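Local coordinates for invasion protein InvA (Salmonella enterica, PDB 2X49) that forms part of the type III secretion export apparatus of the bacterial inner membrane and is involved in invasion of the intestinal epithelium, at residues A[11-16]-A[65-70]; A[23-28]-A[124-129]; A[59-64]-A[134-139]. All blocks are in the same frame, centred on the assembly; numbering follows the deposited sequence.

Contact 1: residues A[11-16]-A[65-70]; sequences ILLVPK and EIRVEQ
The methyl CD1 of L13 meets the end of R67, lying 3.6 Å from R67 NH2 and 3.8 Å from R67 NH1. It comes to the guanidinium obliquely, and the two side chains run at about a right angle to each other. Further along, I11 CD1 rests on the aliphatic part of E65, 3.8 Å from E65 CG. No hydrogen bond joins the two segments. Only the I11 pair is carbon on carbon, E65 touching through CG while its chain extends beyond; at L13 the charged guanidinium itself covers the methyl.

The strands carrying these residues, in the C-terminal domain of InvA, are not neighbours. Strand 58-63 runs between them in a four-stranded mixed sheet whose strand order and directions are those of a thioredoxin-like fold, and its backbone bonds to I11 and L13. Bridging it takes a long side chain, a place suited to arginine: R67 extends over V60 and L62, with CG opposite its carbonyl carbon (chi1 -71°) and a bend at chi3 that takes the guanidinium on to L13.

E65 is placed by the tight turn that follows strand 58-63, where N64 and E65 both have positive phi. Beyond R67, the pair V68 and E69 faces the single residue L61, a classic beta bulge in edge strand 66-72. On the far side of strand 10-14, R49 of strand 46-50 touches both I11 and L13.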
loop_
_atom_site.group_PDB
_atom_site.type_symbol
_atom_site.label_atom_id
_atom_site.label_comp_id
_atom_site.label_asym_id
_atom_site.label_seq_id
_atom_site.Cartn_x
_atom_site.Cartn_y
_atom_site.Cartn_z
ATOM N N ILE A 11 -16.873 3.538 7.978
ATOM C CA ILE A 11 -17.771 4.669 7.712
ATOM C C ILE A 11 -17.026 5.650 6.827
ATOM O O ILE A 11 -15.874 5.954 7.072
ATOM C CB ILE A 11 -18.254 5.394 8.983
ATOM C CG1 ILE A 11 -19.040 4.451 9.864
ATOM C CG2 ILE A 11 -19.115 6.654 8.611
ATOM C CD1 ILE A 11 -19.320 4.972 11.278
ATOM N N LEU A 12 -17.677 6.058 5.750
ATOM C CA LEU A 12 -17.173 7.166 4.910
ATOM C C LEU A 12 -18.072 8.368 5.112
ATOM O O LEU A 12 -19.256 8.307 4.871
ATOM C CB LEU A 12 -17.174 6.796 3.442
ATOM C CG LEU A 12 -16.392 5.569 3.034
ATOM C CD1 LEU A 12 -16.529 5.203 1.547
ATOM C CD2 LEU A 12 -14.952 5.786 3.342
ATOM N N LEU A 13 -17.503 9.435 5.609
ATOM C CA LEU A 13 -18.248 10.723 5.697
ATOM C C LEU A 13 -18.047 11.386 4.330
ATOM O O LEU A 13 -16.949 11.540 3.853
ATOM C CB LEU A 13 -17.720 11.627 6.800
ATOM C CG LEU A 13 -17.657 11.095 8.242
ATOM C CD1 LEU A 13 -17.161 12.153 9.181
ATOM C CD2 LEU A 13 -19.015 10.499 8.641
ATOM N N VAL A 14 -19.169 11.741 3.716
ATOM C CA VAL A 14 -19.223 12.315 2.365
ATOM C C VAL A 14 -20.026 13.618 2.377
ATOM O O VAL A 14 -20.803 13.869 3.271
ATOM C CB VAL A 14 -19.830 11.301 1.357
ATOM C CG1 VAL A 14 -19.051 9.945 1.443
ATOM C CG2 VAL A 14 -21.312 11.084 1.628
ATOM N N PRO A 15 -19.808 14.447 1.362
ATOM C CA PRO A 15 -20.653 15.634 1.282
ATOM C C PRO A 15 -22.082 15.291 0.917
ATOM O O PRO A 15 -22.334 14.492 0.062
ATOM C CB PRO A 15 -20.000 16.448 0.144
ATOM C CG PRO A 15 -18.653 15.863 -0.092
ATOM C CD PRO A 15 -18.803 14.408 0.275
ATOM N N LYS A 16 -22.984 15.946 1.615
ATOM C CA LYS A 16 -24.417 15.836 1.342
ATOM C C LYS A 16 -24.709 16.023 -0.143
ATOM O O LYS A 16 -25.498 15.290 -0.744
ATOM C CB LYS A 16 -25.227 16.799 2.224
ATOM C CG LYS A 16 -26.719 16.675 2.089
ATOM C CD LYS A 16 -27.494 17.619 3.016
ATOM C CE LYS A 16 -27.312 17.350 4.537
ATOM N NZ LYS A 16 -27.513 15.918 4.948
ATOM N N GLU A 65 -15.040 4.069 14.169
ATOM C CA GLU A 65 -15.739 5.341 14.408
ATOM C C GLU A 65 -14.762 6.474 14.726
ATOM O O GLU A 65 -15.133 7.563 15.162
ATOM C CB GLU A 65 -16.805 5.224 15.513
ATOM C CG GLU A 65 -18.169 4.866 14.942
ATOM C CD GLU A 65 -19.267 4.718 16.013
ATOM O OE1 GLU A 65 -19.355 5.549 16.959
ATOM O OE2 GLU A 65 -20.049 3.742 15.913
ATOM N N ILE A 66 -13.491 6.171 14.497
ATOM C CA ILE A 66 -12.428 7.177 14.683
ATOM C C ILE A 66 -11.896 7.674 13.348
ATOM O O ILE A 66 -11.690 6.905 12.472
ATOM C CB ILE A 66 -11.282 6.565 15.507
ATOM C CG1 ILE A 66 -11.811 6.120 16.882
ATOM C CG2 ILE A 66 -10.150 7.550 15.683
ATOM C CD1 ILE A 66 -10.795 5.344 17.707
ATOM N N ARG A 67 -11.737 8.975 13.194
ATOM C CA ARG A 67 -11.203 9.529 11.942
ATOM C C ARG A 67 -9.799 9.017 11.745
ATOM O O ARG A 67 -8.951 9.142 12.622
ATOM C CB ARG A 67 -11.186 11.059 11.976
ATOM C CG ARG A 67 -12.558 11.677 11.909
ATOM C CD ARG A 67 -12.553 13.121 12.397
ATOM N NE ARG A 67 -13.349 13.964 11.516
ATOM C CZ ARG A 67 -14.678 14.008 11.508
ATOM N NH1 ARG A 67 -15.388 13.246 12.339
ATOM N NH2 ARG A 67 -15.295 14.822 10.660
ATOM N N VAL A 68 -9.576 8.442 10.581
ATOM C CA VAL A 68 -8.258 7.883 10.184
ATOM C C VAL A 68 -7.558 8.750 9.149
ATOM O O VAL A 68 -6.367 9.068 9.227
ATOM C CB VAL A 68 -8.431 6.461 9.654
ATOM C CG1 VAL A 68 -7.248 6.024 8.825
ATOM C CG2 VAL A 68 -8.654 5.502 10.859
ATOM N N GLU A 69 -8.341 9.148 8.173
ATOM C CA GLU A 69 -7.835 10.031 7.103
ATOM C C GLU A 69 -8.926 10.821 6.457
ATOM O O GLU A 69 -10.032 10.344 6.295
ATOM C CB GLU A 69 -7.187 9.180 5.995
ATOM C CG GLU A 69 -5.687 8.982 6.098
ATOM C CD GLU A 69 -4.926 10.284 6.083
ATOM O OE1 GLU A 69 -5.447 11.266 5.508
ATOM O OE2 GLU A 69 -3.813 10.330 6.654
ATOM N N GLN A 70 -8.573 12.020 6.057
ATOM C CA GLN A 70 -9.456 12.843 5.223
ATOM C C GLN A 70 -8.769 12.978 3.874
ATOM O O GLN A 70 -7.591 13.417 3.784
ATOM C CB GLN A 70 -9.713 14.217 5.855
ATOM C CG GLN A 70 -10.718 15.099 5.068
ATOM C CD GLN A 70 -11.265 16.298 5.877
ATOM O OE1 GLN A 70 -11.429 16.231 7.100
ATOM N NE2 GLN A 70 -11.580 17.381 5.181
#

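Contact 2: residues A[23-28]-A[124-129]; sequences EKAQLA and NALDEL
A25 and L27 flank the break between helices 16-24 and 27-39 and face the first turn of helix 125-139, with 8.2 Å between L27 CA and L126 CA. The break is a Schellman motif: Q26 takes a positive phi of 54°, and Q26 N bonds back to E23 O. Q26 also serves as the N-cap position of the next helix, which leaves little chain between the two helices.

The side chains meet in two apolar pairs. A25, pointing at the opposite helix, puts its CB 3.9 Å from L126 CD1; the short methyl suits a place where the longer leucine covers most of the distance. L126 also packs on F75, which ties the start of its helix to the loop after strand 66-72. Deeper in, L27 CD1 lies 4.0 Å from L129 CD2, the two leucines crossing at about a right angle. Both have CG anti to the backbone N (chi1 -178° in L27), which carries the branched end of L27 across to the helix although its CB does not point there. L129 also packs on V73. Branched aliphatic side chains fit this buried layer, while A25 and L126 lie nearer the surface.

On another side of helix 125-139, A125 touches W106 of the antiparallel sheet, and the carboxylate of E128 forms salt bridges through OE1 with R79 and R123 and through OE2 with K288, which would balance the charge of this buried group.

The helix begins at N124, whose side chain takes the place of a missing backbone acceptor: D127 N donates to N124 OD1 over 2.8 Å, with an angle of 150° at the hydrogen.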
loop_
_atom_site.group_PDB
_atom_site.type_symbol
_atom_site.label_atom_id
_atom_site.label_comp_id
_atom_site.label_asym_id
_atom_site.label_seq_id
_atom_site.Cartn_x
_atom_site.Cartn_y
_atom_site.Cartn_z
ATOM N N GLU A 23 -23.987 6.999 -4.166
ATOM C CA GLU A 23 -24.911 5.867 -4.185
ATOM C C GLU A 23 -25.127 5.289 -5.570
ATOM O O GLU A 23 -25.170 4.069 -5.779
ATOM C CB GLU A 23 -26.272 6.194 -3.553
ATOM C CG GLU A 23 -26.118 6.460 -2.079
ATOM C CD GLU A 23 -27.373 7.014 -1.433
ATOM O OE1 GLU A 23 -28.375 7.265 -2.136
ATOM O OE2 GLU A 23 -27.345 7.183 -0.202
ATOM N N LYS A 24 -25.334 6.176 -6.537
ATOM C CA LYS A 24 -25.602 5.713 -7.898
ATOM C C LYS A 24 -24.411 5.001 -8.476
ATOM O O LYS A 24 -24.551 4.082 -9.276
ATOM C CB LYS A 24 -26.017 6.853 -8.830
ATOM C CG LYS A 24 -27.377 7.365 -8.496
ATOM C CD LYS A 24 -27.676 8.697 -9.178
ATOM C CE LYS A 24 -29.172 8.891 -9.295
ATOM N NZ LYS A 24 -29.496 10.179 -9.987
ATOM N N ALA A 25 -23.254 5.475 -8.052
ATOM C CA ALA A 25 -21.950 4.938 -8.532
ATOM C C ALA A 25 -21.581 3.651 -7.799
ATOM O O ALA A 25 -20.642 2.962 -8.138
ATOM C CB ALA A 25 -20.857 5.945 -8.362
ATOM N N GLN A 26 -22.397 3.314 -6.836
ATOM C CA GLN A 26 -22.191 2.123 -5.984
ATOM C C GLN A 26 -20.813 2.098 -5.329
ATOM O O GLN A 26 -20.131 1.042 -5.280
ATOM C CB GLN A 26 -22.415 0.846 -6.791
ATOM C CG GLN A 26 -23.856 0.694 -7.351
ATOM C CD GLN A 26 -24.190 -0.707 -7.836
ATOM O OE1 GLN A 26 -23.515 -1.685 -7.486
ATOM N NE2 GLN A 26 -25.243 -0.821 -8.626
ATOM N N LEU A 27 -20.437 3.246 -4.815
ATOM C CA LEU A 27 -19.159 3.436 -4.097
ATOM C C LEU A 27 -18.904 2.314 -3.107
ATOM O O LEU A 27 -17.836 1.696 -3.111
ATOM C CB LEU A 27 -19.097 4.761 -3.359
ATOM C CG LEU A 27 -17.791 5.086 -2.620
ATOM C CD1 LEU A 27 -16.666 5.034 -3.595
ATOM C CD2 LEU A 27 -17.883 6.428 -1.898
ATOM N N ALA A 28 -19.866 2.088 -2.240
ATOM C CA ALA A 28 -19.625 1.168 -1.086
ATOM C C ALA A 28 -19.393 -0.245 -1.569
ATOM O O ALA A 28 -18.444 -0.953 -1.151
ATOM C CB ALA A 28 -20.826 1.218 -0.097
ATOM N N ASN A 124 -9.282 9.011 -13.424
ATOM C CA ASN A 124 -10.569 9.579 -13.008
ATOM C C ASN A 124 -10.759 9.577 -11.526
ATOM O O ASN A 124 -10.102 8.850 -10.753
ATOM C CB ASN A 124 -11.767 8.948 -13.704
ATOM C CG ASN A 124 -12.056 7.559 -13.274
ATOM O OD1 ASN A 124 -12.156 7.253 -12.085
ATOM N ND2 ASN A 124 -12.273 6.688 -14.263
ATOM N N ALA A 125 -11.658 10.441 -11.124
ATOM C CA ALA A 125 -11.783 10.813 -9.742
ATOM C C ALA A 125 -12.197 9.631 -8.828
ATOM O O ALA A 125 -11.634 9.446 -7.727
ATOM C CB ALA A 125 -12.662 12.050 -9.535
ATOM N N LEU A 126 -13.125 8.809 -9.301
ATOM C CA LEU A 126 -13.619 7.652 -8.492
ATOM C C LEU A 126 -12.532 6.565 -8.391
ATOM O O LEU A 126 -12.375 5.890 -7.375
ATOM C CB LEU A 126 -14.955 7.128 -9.012
ATOM C CG LEU A 126 -16.157 8.034 -8.729
ATOM C CD1 LEU A 126 -17.448 7.451 -9.350
ATOM C CD2 LEU A 126 -16.347 8.290 -7.247
ATOM N N ASP A 127 -11.720 6.476 -9.434
ATOM C CA ASP A 127 -10.590 5.538 -9.452
ATOM C C ASP A 127 -9.511 5.960 -8.479
ATOM O O ASP A 127 -8.872 5.137 -7.819
ATOM C CB ASP A 127 -9.999 5.381 -10.853
ATOM C CG ASP A 127 -10.878 4.517 -11.758
ATOM O OD1 ASP A 127 -11.757 3.762 -11.256
ATOM O OD2 ASP A 127 -10.699 4.580 -12.992
ATOM N N GLU A 128 -9.307 7.260 -8.399
ATOM C CA GLU A 128 -8.340 7.815 -7.449
ATOM C C GLU A 128 -8.851 7.592 -6.005
ATOM O O GLU A 128 -8.108 7.210 -5.125
ATOM C CB GLU A 128 -8.058 9.304 -7.720
ATOM C CG GLU A 128 -7.180 9.953 -6.651
ATOM C CD GLU A 128 -5.709 9.536 -6.706
ATOM O OE1 GLU A 128 -5.319 8.668 -7.528
ATOM O OE2 GLU A 128 -4.937 10.094 -5.898
ATOM N N LEU A 129 -10.134 7.763 -5.805
ATOM C CA LEU A 129 -10.720 7.655 -4.460
ATOM C C LEU A 129 -10.586 6.213 -3.975
ATOM O O LEU A 129 -10.172 5.949 -2.869
ATOM C CB LEU A 129 -12.195 8.032 -4.463
ATOM C CG LEU A 129 -12.932 7.820 -3.113
ATOM C CD1 LEU A 129 -12.249 8.519 -1.967
ATOM C CD2 LEU A 129 -14.361 8.272 -3.255
#

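Contact 3: residues A[59-64]-A[134-139]; sequences IVLLIN and AVTLAR
L61 and L137 bury the most surface here, with T136 and I63 completing the group. L61 and T136 reach toward each other tip to tip, leaving 3.8 Å between L61 CD2 and T136 CG2. The same L61 CD2 also lies 4.2 Å from L137 CD2, so one methyl of the strand meets two successive residues of the helix. In L61, CG anti to the backbone N (chi1 169°) carries the branched end out from the strand and brings CD2 to the helix.

L137 points its CB past the strand, yet its CD2 swings in to I63 CD1, 4.1 Å away, and thereby serves both strand residues. I63 crosses it at a slant. Branched aliphatic residues suit a site with all four contacting residues buried, and L61 and I63, two apart in the strand, fall on the same face of the sheet.

T136 can sit among them because its hydroxyl is used within the helix: OG1 bonds to the carbonyl of C132, one turn earlier, while CG2, anti to the backbone N, is presented to L61 as a purely apolar group.

The axes of residues 59-63 and 134-139 approach to 10.9 Å and differ by 15° in direction. Around this layer, L10 of strand 10-14 touches I63 and L137, and L12 touches L61; F35 of helix 27-39 packs on L137, and F71 of strand 66-72 on T136.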
loop_
_atom_site.group_PDB
_atom_site.type_symbol
_atom_site.label_atom_id
_atom_site.label_comp_id
_atom_site.label_asym_id
_atom_site.label_seq_id
_atom_site.Cartn_x
_atom_site.Cartn_y
_atom_site.Cartn_z
ATOM N N ILE A 59 -13.693 13.696 1.541
ATOM C CA ILE A 59 -14.201 12.416 2.101
ATOM C C ILE A 59 -13.400 12.088 3.335
ATOM O O ILE A 59 -12.215 12.329 3.352
ATOM C CB ILE A 59 -14.041 11.223 1.090
ATOM C CG1 ILE A 59 -14.854 11.476 -0.209
ATOM C CG2 ILE A 59 -14.454 9.917 1.738
ATOM C CD1 ILE A 59 -16.299 11.095 -0.135
ATOM N N VAL A 60 -14.059 11.641 4.390
ATOM C CA VAL A 60 -13.366 11.104 5.573
ATOM C C VAL A 60 -13.640 9.644 5.827
ATOM O O VAL A 60 -14.760 9.133 5.809
ATOM C CB VAL A 60 -13.776 11.883 6.867
ATOM C CG1 VAL A 60 -12.866 11.528 8.116
ATOM C CG2 VAL A 60 -13.729 13.372 6.642
ATOM N N LEU A 61 -12.553 8.946 6.098
ATOM C CA LEU A 61 -12.632 7.534 6.461
ATOM C C LEU A 61 -12.517 7.381 7.961
ATOM O O LEU A 61 -11.543 7.797 8.559
ATOM C CB LEU A 61 -11.514 6.732 5.723
ATOM C CG LEU A 61 -11.337 5.287 6.220
ATOM C CD1 LEU A 61 -12.548 4.452 5.875
ATOM C CD2 LEU A 61 -10.027 4.713 5.654
ATOM N N LEU A 62 -13.513 6.723 8.543
ATOM C CA LEU A 62 -13.512 6.319 9.950
ATOM C C LEU A 62 -13.401 4.803 10.048
ATOM O O LEU A 62 -14.077 4.016 9.385
ATOM C CB LEU A 62 -14.789 6.716 10.699
ATOM C CG LEU A 62 -15.294 8.118 10.555
ATOM C CD1 LEU A 62 -16.520 8.289 11.484
ATOM C CD2 LEU A 62 -14.171 9.108 10.833
ATOM N N ILE A 63 -12.460 4.417 10.888
ATOM C CA ILE A 63 -12.308 3.032 11.317
ATOM C C ILE A 63 -12.514 3.012 12.829
ATOM O O ILE A 63 -11.933 3.780 13.604
ATOM C CB ILE A 63 -10.912 2.437 10.902
ATOM C CG1 ILE A 63 -10.656 2.572 9.405
ATOM C CG2 ILE A 63 -10.777 0.953 11.418
ATOM C CD1 ILE A 63 -9.195 2.120 8.942
ATOM N N ASN A 64 -13.432 2.177 13.256
ATOM C CA ASN A 64 -13.814 2.122 14.665
ATOM C C ASN A 64 -14.394 3.429 15.123
ATOM O O ASN A 64 -14.243 3.869 16.274
ATOM C CB ASN A 64 -12.605 1.817 15.559
ATOM C CG ASN A 64 -12.041 0.457 15.317
ATOM O OD1 ASN A 64 -12.783 -0.544 15.251
ATOM N ND2 ASN A 64 -10.703 0.378 15.224
ATOM N N ALA A 134 -8.025 2.202 -0.642
ATOM C CA ALA A 134 -7.397 0.870 -0.611
ATOM C C ALA A 134 -6.065 0.892 0.088
ATOM O O ALA A 134 -5.742 -0.010 0.888
ATOM C CB ALA A 134 -7.256 0.308 -1.995
ATOM N N VAL A 135 -5.267 1.894 -0.224
ATOM C CA VAL A 135 -3.928 2.034 0.373
ATOM C C VAL A 135 -4.050 2.139 1.888
ATOM O O VAL A 135 -3.333 1.497 2.672
ATOM C CB VAL A 135 -3.180 3.245 -0.254
ATOM C CG1 VAL A 135 -1.996 3.712 0.544
ATOM C CG2 VAL A 135 -2.842 2.891 -1.705
ATOM N N THR A 136 -5.028 2.913 2.314
ATOM C CA THR A 136 -5.180 3.211 3.725
ATOM C C THR A 136 -5.740 1.994 4.445
ATOM O O THR A 136 -5.345 1.680 5.572
ATOM C CB THR A 136 -6.107 4.442 3.965
ATOM O OG1 THR A 136 -5.537 5.554 3.246
ATOM C CG2 THR A 136 -6.205 4.785 5.423
ATOM N N LEU A 137 -6.648 1.317 3.773
ATOM C CA LEU A 137 -7.280 0.099 4.363
ATOM C C LEU A 137 -6.297 -1.057 4.461
ATOM O O LEU A 137 -6.301 -1.772 5.453
ATOM C CB LEU A 137 -8.550 -0.295 3.640
ATOM C CG LEU A 137 -9.701 0.653 3.899
ATOM C CD1 LEU A 137 -10.849 0.490 2.891
ATOM C CD2 LEU A 137 -10.287 0.503 5.311
ATOM N N ALA A 138 -5.449 -1.208 3.451
ATOM C CA ALA A 138 -4.374 -2.250 3.489
ATOM C C ALA A 138 -3.515 -2.040 4.725
ATOM O O ALA A 138 -3.203 -2.978 5.462
ATOM C CB ALA A 138 -3.496 -2.209 2.207
ATOM N N ARG A 139 -3.091 -0.816 4.967
ATOM C CA ARG A 139 -2.195 -0.495 6.089
ATOM C C ARG A 139 -2.814 -0.875 7.440
ATOM O O ARG A 139 -2.133 -1.221 8.419
ATOM C CB ARG A 139 -1.826 0.997 6.065
ATOM C CG ARG A 139 -0.980 1.529 7.156
ATOM C CD ARG A 139 -0.468 2.902 6.717
ATOM N NE ARG A 139 -1.390 4.022 6.921
ATOM C CZ ARG A 139 -1.803 4.856 5.968
ATOM N NH1 ARG A 139 -1.410 4.703 4.716
ATOM N NH2 ARG A 139 -2.624 5.853 6.270
#

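In the fold
Contact 3 is the core of the set: four buried residues join the sheet to helix 125-139. Contact 1 involves the opposite face of the same sheet, near its edge, where charged side chains lend only their carbon parts or a guanidinium to buried aliphatics. Strand 58-63 ties the two together, probably by hydrogen bonds such as L13 N to V60 O. Contact 2 uses helix 125-139 again, at its start, and is half buried: wholly apolar like contact 3, but helix against helix break rather than helix against strand. L12 links it to contact 1, since L12 CD1 packs 3.9 Å from L27 CD2.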